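EGF family domain-containing protein (Toxoplasma gondii, PDB 4Z80) probably acts in host-cell invasion as an apical membrane antigen, binding a rhoptry neck protein partner (RON2L1) as part of the parasite's moving junction. Local coordinates at residues Leu350-Cys364 / Val433-Thr447. Numbering follows the deposited sequence.
Sequences LKNVRWGVVSKGKYC and VPECLIHSPTTMAFT
In what is probably the PAN-type part of this AMA1-family protein, strand 353-359 pairs antiparallel with strand 436-440, and just before it L350 pairs with A445 of strand 443-447. A disulfide joins the two strands flanking 353-359 across G356: C436 SG, between its backbone N and carbonyl carbon (chi1 54°), meets C364 SG at 2.1 Å. At the start of strand 436-440 a classic beta bulge sets both E435 and C436 opposite G356, whose carbonyl O accepts E435 N in the carbonyl plane and C436 N from above it. The E435 side chain crosses V358 at about a right angle, and V358 N donates to E435 OE1 at 2.9 Å, nearly straight (165°), on the anti side and 32° out of the carboxylate plane; a water links OE1 to V358 O. On the face shared with V353, the buried W355 indole lies alongside L437, its CE3 3.6 Å from L437 CD2 and 3.5 Å from P434 CB. A445 CB sits over one indole face, offset toward the rim, in a CH-pi contact. R354 pairs with I438, whose CD1 lies over one guanidinium face; E468 forms a salt bridge with R354 NH1. At the corner, N352 ND2 donates to S440 O at 3.2 Å, on a lone pair and in the amide plane.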
ATOM      1  N   LEU A 350     -19.494 -10.972  -4.770  1.00 10.58           N
ATOM      2  CA  LEU A 350     -20.930 -10.894  -4.557  1.00 10.91           C
ATOM      3  C   LEU A 350     -21.571 -12.224  -4.950  1.00 11.95           C
ATOM      4  O   LEU A 350     -21.562 -12.615  -6.120  1.00 12.39           O
ATOM      5  CB  LEU A 350     -21.527  -9.735  -5.350  1.00 11.16           C
ATOM      6  CG  LEU A 350     -20.868  -8.366  -5.156  1.00 12.91           C
ATOM      7  CD1 LEU A 350     -21.460  -7.378  -6.126  1.00 16.63           C
ATOM      8  CD2 LEU A 350     -21.028  -7.899  -3.707  1.00 14.47           C
ATOM      9  N   LYS A 351     -22.138 -12.932  -3.975  1.00 11.45           N
ATOM     10  CA  LYS A 351     -22.720 -14.230  -4.264  1.00 12.07           C
ATOM     11  C   LYS A 351     -24.081 -14.101  -4.935  1.00 12.03           C
ATOM     12  O   LYS A 351     -24.844 -13.162  -4.680  1.00 12.66           O
ATOM     13  CB  LYS A 351     -22.845 -15.076  -2.989  1.00 12.21           C
ATOM     14  CG  LYS A 351     -23.839 -14.563  -1.965  1.00 15.23           C
ATOM     15  CD  LYS A 351     -24.039 -15.601  -0.866  1.00 15.46           C
ATOM     16  CE  LYS A 351     -25.041 -15.122   0.171  1.00 16.27           C
ATOM     17  NZ  LYS A 351     -25.319 -16.185   1.171  1.00 19.97           N
ATOM     18  N   ASN A 352     -24.344 -15.048  -5.827  1.00 12.97           N
ATOM     19  CA  ASN A 352     -25.664 -15.263  -6.395  1.00 14.31           C
ATOM     20  C   ASN A 352     -26.184 -14.089  -7.207  1.00 14.77           C
ATOM     21  O   ASN A 352     -27.385 -13.864  -7.271  1.00 15.27           O
ATOM     22  CB  ASN A 352     -26.660 -15.608  -5.277  1.00 14.03           C
ATOM     23  CG  ASN A 352     -26.330 -16.914  -4.585  1.00 16.20           C
ATOM     24  OD1 ASN A 352     -26.074 -16.943  -3.382  1.00 17.56           O
ATOM     25  ND2 ASN A 352     -26.331 -18.008  -5.344  1.00 18.87           N
ATOM     26  N   VAL A 353     -25.282 -13.353  -7.857  1.00 12.03           N
ATOM     27  CA  VAL A 353     -25.704 -12.282  -8.746  1.00 11.48           C
ATOM     28  C   VAL A 353     -24.846 -12.231  -9.999  1.00 10.99           C
ATOM     29  O   VAL A 353     -23.741 -12.781 -10.030  1.00 13.30           O
ATOM     30  CB  VAL A 353     -25.676 -10.902  -8.054  1.00 11.81           C
ATOM     31  CG1 VAL A 353     -26.835 -10.785  -7.042  1.00 14.65           C
ATOM     32  CG2 VAL A 353     -24.327 -10.648  -7.382  1.00 12.80           C
ATOM     33  N   ARG A 354     -25.404 -11.574 -11.013  1.00 12.64           N
ATOM     34  CA  ARG A 354     -24.773 -11.377 -12.324  1.00 12.31           C
ATOM     35  C   ARG A 354     -24.742  -9.883 -12.667  1.00 15.81           C
ATOM     36  O   ARG A 354     -25.753  -9.198 -12.503  1.00 14.05           O
ATOM     37  CB  ARG A 354     -25.550 -12.122 -13.417  1.00 16.74           C
ATOM     38  CG  ARG A 354     -25.847 -13.581 -13.147  1.00 13.78           C
ATOM     39  CD  ARG A 354     -27.112 -14.037 -13.875  1.00 15.57           C
ATOM     40  NE  ARG A 354     -27.008 -13.905 -15.326  1.00 20.20           N
ATOM     41  CZ  ARG A 354     -28.038 -13.996 -16.162  1.00 19.92           C
ATOM     42  NH1 ARG A 354     -29.267 -14.203 -15.698  1.00 21.98           N
ATOM     43  NH2 ARG A 354     -27.847 -13.868 -17.468  1.00 21.74           N
ATOM     44  N   TRP A 355     -23.617  -9.366 -13.164  1.00 11.90           N
ATOM     45  CA  TRP A 355     -23.554  -7.959 -13.575  1.00 11.52           C
ATOM     46  C   TRP A 355     -24.511  -7.650 -14.717  1.00 14.25           C
ATOM     47  O   TRP A 355     -24.587  -8.406 -15.683  1.00 14.43           O
ATOM     48  CB  TRP A 355     -22.141  -7.570 -14.031  1.00  9.47           C
ATOM     49  CG  TRP A 355     -21.070  -7.751 -13.002  1.00 11.72           C
ATOM     50  CD1 TRP A 355     -20.097  -8.708 -12.990  1.00 11.98           C
ATOM     51  CD2 TRP A 355     -20.852  -6.943 -11.839  1.00 12.27           C
ATOM     52  NE1 TRP A 355     -19.294  -8.553 -11.891  1.00 11.95           N
ATOM     53  CE2 TRP A 355     -19.732  -7.474 -11.169  1.00 12.33           C
ATOM     54  CE3 TRP A 355     -21.493  -5.823 -11.304  1.00 11.58           C
ATOM     55  CZ2 TRP A 355     -19.249  -6.935  -9.981  1.00 10.66           C
ATOM     56  CZ3 TRP A 355     -21.014  -5.286 -10.130  1.00 13.19           C
ATOM     57  CH2 TRP A 355     -19.903  -5.841  -9.477  1.00 12.42           C
ATOM     58  N   GLY A 356     -25.202  -6.518 -14.631  1.00 12.90           N
ATOM     59  CA  GLY A 356     -26.085  -6.096 -15.704  1.00 14.53           C
ATOM     60  C   GLY A 356     -26.181  -4.596 -15.881  1.00 11.85           C
ATOM     61  O   GLY A 356     -25.534  -3.818 -15.171  1.00 12.67           O
ATOM     62  N   VAL A 357     -26.994  -4.195 -16.855  1.00 14.19           N
ATOM     63  CA  VAL A 357     -27.347  -2.793 -17.068  1.00 14.79           C
ATOM     64  C   VAL A 357     -28.873  -2.705 -17.100  1.00 16.23           C
ATOM     65  O   VAL A 357     -29.544  -3.694 -17.363  1.00 17.39           O
ATOM     66  CB  VAL A 357     -26.736  -2.225 -18.370  1.00 16.37           C
ATOM     67  CG1 VAL A 357     -25.208  -2.208 -18.275  1.00 16.57           C
ATOM     68  CG2 VAL A 357     -27.204  -3.019 -19.585  1.00 19.65           C
ATOM     69  N   VAL A 358     -29.420  -1.531 -16.812  1.00 17.94           N
ATOM     70  CA  VAL A 358     -30.865  -1.401 -16.699  1.00 18.22           C
ATOM     71  C   VAL A 358     -31.503  -1.546 -18.077  1.00 19.52           C
ATOM     72  O   VAL A 358     -30.969  -1.065 -19.078  1.00 23.22           O
ATOM     73  CB  VAL A 358     -31.263  -0.058 -16.057  1.00 21.42           C
ATOM     74  CG1 VAL A 358     -32.777   0.133 -16.080  1.00 21.13           C
ATOM     75  CG2 VAL A 358     -30.764   0.006 -14.615  1.00 19.70           C
ATOM     76  N   SER A 359     -32.630  -2.244 -18.108  1.00 20.76           N
ATOM     77  CA  SER A 359     -33.400  -2.425 -19.329  1.00 20.10           C
ATOM     78  C   SER A 359     -34.861  -2.084 -19.059  1.00 23.45           C
ATOM     79  O   SER A 359     -35.463  -2.616 -18.130  1.00 20.44           O
ATOM     80  CB  SER A 359     -33.264  -3.857 -19.841  1.00 23.02           C
ATOM     81  OG  SER A 359     -33.992  -4.044 -21.042  1.00 26.79           O
ATOM     82  N   LYS A 360     -35.409  -1.173 -19.857  1.00 25.36           N
ATOM     83  CA  LYS A 360     -36.813  -0.777 -19.751  1.00 30.07           C
ATOM     84  C   LYS A 360     -37.199  -0.339 -18.341  1.00 29.83           C
ATOM     85  O   LYS A 360     -38.249  -0.724 -17.826  1.00 29.73           O
ATOM     86  CB  LYS A 360     -37.718  -1.921 -20.204  1.00 29.74           C
ATOM     87  CG  LYS A 360     -37.482  -2.360 -21.643  1.00 32.35           C
ATOM     88  CD  LYS A 360     -37.935  -3.789 -21.868  1.00 36.07           C
ATOM     89  CE  LYS A 360     -37.438  -4.326 -23.202  1.00 44.25           C
ATOM     90  NZ  LYS A 360     -38.147  -3.701 -24.347  1.00 50.04           N
ATOM     91  N   GLY A 361     -36.335   0.455 -17.719  1.00 29.09           N
ATOM     92  CA  GLY A 361     -36.660   1.115 -16.467  1.00 30.53           C
ATOM     93  C   GLY A 361     -36.543   0.282 -15.204  1.00 26.01           C
ATOM     94  O   GLY A 361     -35.879   0.699 -14.255  1.00 28.06           O
ATOM     95  N   LYS A 362     -37.193  -0.881 -15.175  1.00 24.39           N
ATOM     96  CA  LYS A 362     -37.297  -1.658 -13.939  1.00 26.39           C
ATOM     97  C   LYS A 362     -36.799  -3.094 -14.092  1.00 23.15           C
ATOM     98  O   LYS A 362     -37.067  -3.940 -13.241  1.00 23.99           O
ATOM     99  CB  LYS A 362     -38.751  -1.651 -13.440  1.00 32.32           C
ATOM    100  CG  LYS A 362     -39.783  -1.377 -14.521  1.00 42.73           C
ATOM    101  CD  LYS A 362     -41.209  -1.569 -14.007  1.00 45.57           C
ATOM    102  CE  LYS A 362     -41.569  -3.044 -13.885  1.00 45.98           C
ATOM    103  NZ  LYS A 362     -43.041  -3.247 -13.787  1.00 51.69           N
ATOM    104  N   TYR A 363     -36.051  -3.360 -15.161  1.00 24.26           N
ATOM    105  CA  TYR A 363     -35.455  -4.676 -15.368  1.00 20.23           C
ATOM    106  C   TYR A 363     -33.956  -4.536 -15.558  1.00 17.90           C
ATOM    107  O   TYR A 363     -33.435  -3.429 -15.683  1.00 17.30           O
ATOM    108  CB  TYR A 363     -36.089  -5.383 -16.564  1.00 21.42           C
ATOM    109  CG  TYR A 363     -37.573  -5.617 -16.376  1.00 25.58           C
ATOM    110  CD1 TYR A 363     -38.035  -6.770 -15.763  1.00 30.48           C
ATOM    111  CD2 TYR A 363     -38.506  -4.674 -16.789  1.00 32.71           C
ATOM    112  CE1 TYR A 363     -39.387  -6.988 -15.573  1.00 30.63           C
ATOM    113  CE2 TYR A 363     -39.864  -4.886 -16.604  1.00 33.69           C
ATOM    114  CZ  TYR A 363     -40.293  -6.044 -15.992  1.00 31.08           C
ATOM    115  OH  TYR A 363     -41.639  -6.269 -15.799  1.00 41.02           O
ATOM    116  N   CYS A 364     -33.275  -5.673 -15.536  1.00 18.60           N
ATOM    117  CA  CYS A 364     -31.831  -5.724 -15.680  1.00 18.44           C
ATOM    118  C   CYS A 364     -31.519  -6.750 -16.756  1.00 18.49           C
ATOM    119  O   CYS A 364     -32.109  -7.824 -16.774  1.00 18.89           O
ATOM    120  CB  CYS A 364     -31.168  -6.089 -14.345  1.00 18.71           C
ATOM    121  SG  CYS A 364     -29.363  -5.869 -14.273  1.00 19.90           S
ATOM    122  N   VAL A 433     -19.481  -0.520 -17.589  1.00 13.74           N
ATOM    123  CA  VAL A 433     -19.821  -0.119 -16.226  1.00 13.76           C
ATOM    124  C   VAL A 433     -21.201  -0.667 -15.862  1.00 14.49           C
ATOM    125  O   VAL A 433     -22.177  -0.396 -16.564  1.00 14.60           O
ATOM    126  CB  VAL A 433     -19.802   1.408 -16.082  1.00 14.01           C
ATOM    127  CG1 VAL A 433     -20.332   1.853 -14.717  1.00 16.12           C
ATOM    128  CG2 VAL A 433     -18.398   1.930 -16.291  1.00 14.99           C
ATOM    129  N   PRO A 434     -21.299  -1.426 -14.755  1.00 12.32           N
ATOM    130  CA  PRO A 434     -22.592  -2.027 -14.403  1.00 13.34           C
ATOM    131  C   PRO A 434     -23.570  -1.057 -13.733  1.00 12.46           C
ATOM    132  O   PRO A 434     -23.149  -0.115 -13.059  1.00 14.20           O
ATOM    133  CB  PRO A 434     -22.198  -3.141 -13.436  1.00 13.02           C
ATOM    134  CG  PRO A 434     -20.979  -2.622 -12.756  1.00 13.27           C
ATOM    135  CD  PRO A 434     -20.228  -1.846 -13.829  1.00 12.43           C
ATOM    136  N   GLU A 435     -24.864  -1.314 -13.910  1.00 13.00           N
ATOM    137  CA  GLU A 435     -25.912  -0.442 -13.377  1.00 14.39           C
ATOM    138  C   GLU A 435     -26.877  -1.196 -12.470  1.00 14.26           C
ATOM    139  O   GLU A 435     -27.680  -0.584 -11.777  1.00 14.96           O
ATOM    140  CB  GLU A 435     -26.706   0.201 -14.510  1.00 14.44           C
ATOM    141  CG  GLU A 435     -25.863   0.986 -15.490  1.00 17.32           C
ATOM    142  CD  GLU A 435     -26.615   1.311 -16.770  1.00 20.60           C
ATOM    143  OE1 GLU A 435     -27.798   0.925 -16.894  1.00 19.56           O
ATOM    144  OE2 GLU A 435     -26.012   1.940 -17.665  1.00 24.81           O
ATOM    145  N   CYS A 436     -26.827  -2.520 -12.522  1.00 14.48           N
ATOM    146  CA  CYS A 436     -27.719  -3.356 -11.733  1.00 14.31           C
ATOM    147  C   CYS A 436     -27.197  -4.778 -11.658  1.00 16.15           C
ATOM    148  O   CYS A 436     -26.210  -5.127 -12.306  1.00 15.03           O
ATOM    149  CB  CYS A 436     -29.138  -3.352 -12.318  1.00 17.84           C
ATOM    150  SG  CYS A 436     -29.246  -3.821 -14.090  1.00 19.95           S
ATOM    151  N   LEU A 437     -27.863  -5.592 -10.848  1.00 14.84           N
ATOM    152  CA  LEU A 437     -27.511  -6.990 -10.673  1.00 13.56           C
ATOM    153  C   LEU A 437     -28.739  -7.872 -10.851  1.00 17.03           C
ATOM    154  O   LEU A 437     -29.858  -7.476 -10.516  1.00 16.26           O
ATOM    155  CB  LEU A 437     -26.890  -7.219  -9.291  1.00 14.91           C
ATOM    156  CG  LEU A 437     -25.574  -6.488  -9.035  1.00 16.59           C
ATOM    157  CD1 LEU A 437     -25.253  -6.481  -7.548  1.00 15.27           C
ATOM    158  CD2 LEU A 437     -24.449  -7.133  -9.823  1.00 15.25           C
ATOM    159  N   ILE A 438     -28.518  -9.064 -11.390  1.00 15.12           N
ATOM    160  CA  ILE A 438     -29.561 -10.067 -11.557  1.00 15.34           C
ATOM    161  C   ILE A 438     -29.274 -11.217 -10.612  1.00 14.53           C
ATOM    162  O   ILE A 438     -28.162 -11.730 -10.597  1.00 14.92           O
ATOM    163  CB  ILE A 438     -29.608 -10.615 -13.002  1.00 17.01           C
ATOM    164  CG1 ILE A 438     -29.848  -9.489 -14.004  1.00 20.50           C
ATOM    165  CG2 ILE A 438     -30.672 -11.700 -13.148  1.00 19.62           C
ATOM    166  CD1 ILE A 438     -29.543  -9.892 -15.440  1.00 21.18           C
ATOM    167  N   HIS A 439     -30.267 -11.647  -9.840  1.00 15.33           N
ATOM    168  CA  HIS A 439     -30.074 -12.781  -8.951  1.00 16.05           C
ATOM    169  C   HIS A 439     -30.031 -14.094  -9.717  1.00 15.43           C
ATOM    170  O   HIS A 439     -30.799 -14.305 -10.660  1.00 20.10           O
ATOM    171  CB  HIS A 439     -31.190 -12.852  -7.904  1.00 19.52           C
ATOM    172  CG  HIS A 439     -30.981 -13.927  -6.886  1.00 24.49           C
ATOM    173  ND1 HIS A 439     -31.521 -15.189  -7.013  1.00 30.96           N
ATOM    174  CD2 HIS A 439     -30.265 -13.937  -5.735  1.00 23.10           C
ATOM    175  CE1 HIS A 439     -31.158 -15.926  -5.978  1.00 28.70           C
ATOM    176  NE2 HIS A 439     -30.399 -15.188  -5.185  1.00 29.45           N
ATOM    177  N   SER A 440     -29.132 -14.978  -9.304  1.00 15.37           N
ATOM    178  CA  SER A 440     -29.087 -16.327  -9.832  1.00 16.01           C
ATOM    179  C   SER A 440     -28.499 -17.285  -8.818  1.00 15.34           C
ATOM    180  O   SER A 440     -27.552 -16.945  -8.105  1.00 18.69           O
ATOM    181  CB  SER A 440     -28.263 -16.391 -11.113  1.00 19.72           C
ATOM    182  OG  SER A 440     -28.030 -17.746 -11.471  1.00 19.58           O
ATOM    183  N   PRO A 441     -29.034 -18.507  -8.755  1.00 15.08           N
ATOM    184  CA  PRO A 441     -28.444 -19.445  -7.800  1.00 18.10           C
ATOM    185  C   PRO A 441     -27.020 -19.879  -8.143  1.00 15.08           C
ATOM    186  O   PRO A 441     -26.283 -20.227  -7.233  1.00 16.41           O
ATOM    187  CB  PRO A 441     -29.394 -20.645  -7.851  1.00 21.07           C
ATOM    188  CG  PRO A 441     -30.114 -20.529  -9.146  1.00 25.45           C
ATOM    189  CD  PRO A 441     -30.222 -19.066  -9.428  1.00 19.99           C
ATOM    190  N   THR A 442     -26.634 -19.845  -9.416  1.00 15.08           N
ATOM    191  CA  THR A 442     -25.396 -20.498  -9.820  1.00 14.70           C
ATOM    192  C   THR A 442     -24.288 -19.528 -10.224  1.00 14.30           C
ATOM    193  O   THR A 442     -23.331 -19.931 -10.878  1.00 16.73           O
ATOM    194  CB  THR A 442     -25.653 -21.478 -10.982  1.00 18.84           C
ATOM    195  OG1 THR A 442     -26.274 -20.783 -12.070  1.00 23.18           O
ATOM    196  CG2 THR A 442     -26.565 -22.612 -10.517  1.00 19.94           C
ATOM    197  N   THR A 443     -24.387 -18.273  -9.793  1.00 12.55           N
ATOM    198  CA  THR A 443     -23.411 -17.271 -10.208  1.00 10.95           C
ATOM    199  C   THR A 443     -22.746 -16.529  -9.047  1.00 13.42           C
ATOM    200  O   THR A 443     -23.204 -16.565  -7.906  1.00 13.81           O
ATOM    201  CB  THR A 443     -24.051 -16.237 -11.141  1.00 12.71           C
ATOM    202  OG1 THR A 443     -24.994 -15.446 -10.411  1.00 14.59           O
ATOM    203  CG2 THR A 443     -24.748 -16.930 -12.294  1.00 14.07           C
ATOM    204  N   MET A 444     -21.648 -15.854  -9.374  1.00 13.96           N
ATOM    205  CA  MET A 444     -20.901 -15.028  -8.431  1.00 12.96           C
ATOM    206  C   MET A 444     -20.266 -13.910  -9.226  1.00 14.54           C
ATOM    207  O   MET A 444     -19.793 -14.148 -10.340  1.00 13.67           O
ATOM    208  CB  MET A 444     -19.831 -15.840  -7.692  1.00 12.93           C
ATOM    209  CG  MET A 444     -19.024 -15.042  -6.663  1.00 13.18           C
ATOM    210  SD  MET A 444     -17.999 -16.090  -5.639  1.00 13.88           S
ATOM    211  CE  MET A 444     -19.245 -16.974  -4.695  1.00 14.22           C
ATOM    212  N   ALA A 445     -20.262 -12.706  -8.663  1.00 11.15           N
ATOM    213  CA  ALA A 445     -19.744 -11.526  -9.345  1.00 10.48           C
ATOM    214  C   ALA A 445     -18.474 -11.026  -8.671  1.00 12.79           C
ATOM    215  O   ALA A 445     -18.428 -10.864  -7.450  1.00 12.83           O
ATOM    216  CB  ALA A 445     -20.793 -10.429  -9.380  1.00 12.18           C
ATOM    217  N   PHE A 446     -17.453 -10.769  -9.491  1.00 12.00           N
ATOM    218  CA  PHE A 446     -16.160 -10.253  -9.056  1.00 11.88           C
ATOM    219  C   PHE A 446     -15.854  -8.903  -9.683  1.00 10.04           C
ATOM    220  O   PHE A 446     -16.315  -8.612 -10.794  1.00 10.66           O
ATOM    221  CB  PHE A 446     -15.023 -11.208  -9.446  1.00 13.17           C
ATOM    222  CG  PHE A 446     -15.063 -12.555  -8.776  1.00 11.20           C
ATOM    223  CD1 PHE A 446     -15.826 -13.587  -9.308  1.00 14.73           C
ATOM    224  CD2 PHE A 446     -14.306 -12.810  -7.642  1.00 11.09           C
ATOM    225  CE1 PHE A 446     -15.852 -14.836  -8.700  1.00 14.14           C
ATOM    226  CE2 PHE A 446     -14.323 -14.066  -7.036  1.00 12.16           C
ATOM    227  CZ  PHE A 446     -15.100 -15.075  -7.565  1.00 13.83           C
ATOM    228  N   THR A 447     -15.065  -8.085  -8.981  1.00 10.82           N
ATOM    229  CA  THR A 447     -14.394  -6.941  -9.599  1.00 10.08           C
ATOM    230  C   THR A 447     -12.882  -7.131  -9.501  1.00  9.30           C
ATOM    231  O   THR A 447     -12.386  -7.964  -8.748  1.00  9.82           O
ATOM    232  CB  THR A 447     -14.745  -5.565  -8.966  1.00 11.69           C
ATOM    233  OG1 THR A 447     -13.961  -5.346  -7.782  1.00 11.51           O
ATOM    234  CG2 THR A 447     -16.239  -5.434  -8.687  1.00 12.12           C
TER
HETATM  235  O   HOH W   1     -30.655 -15.284 -13.363  1.00 24.47           O
HETATM  236  O   HOH W   2     -29.247   0.920 -19.262  1.00 32.82           O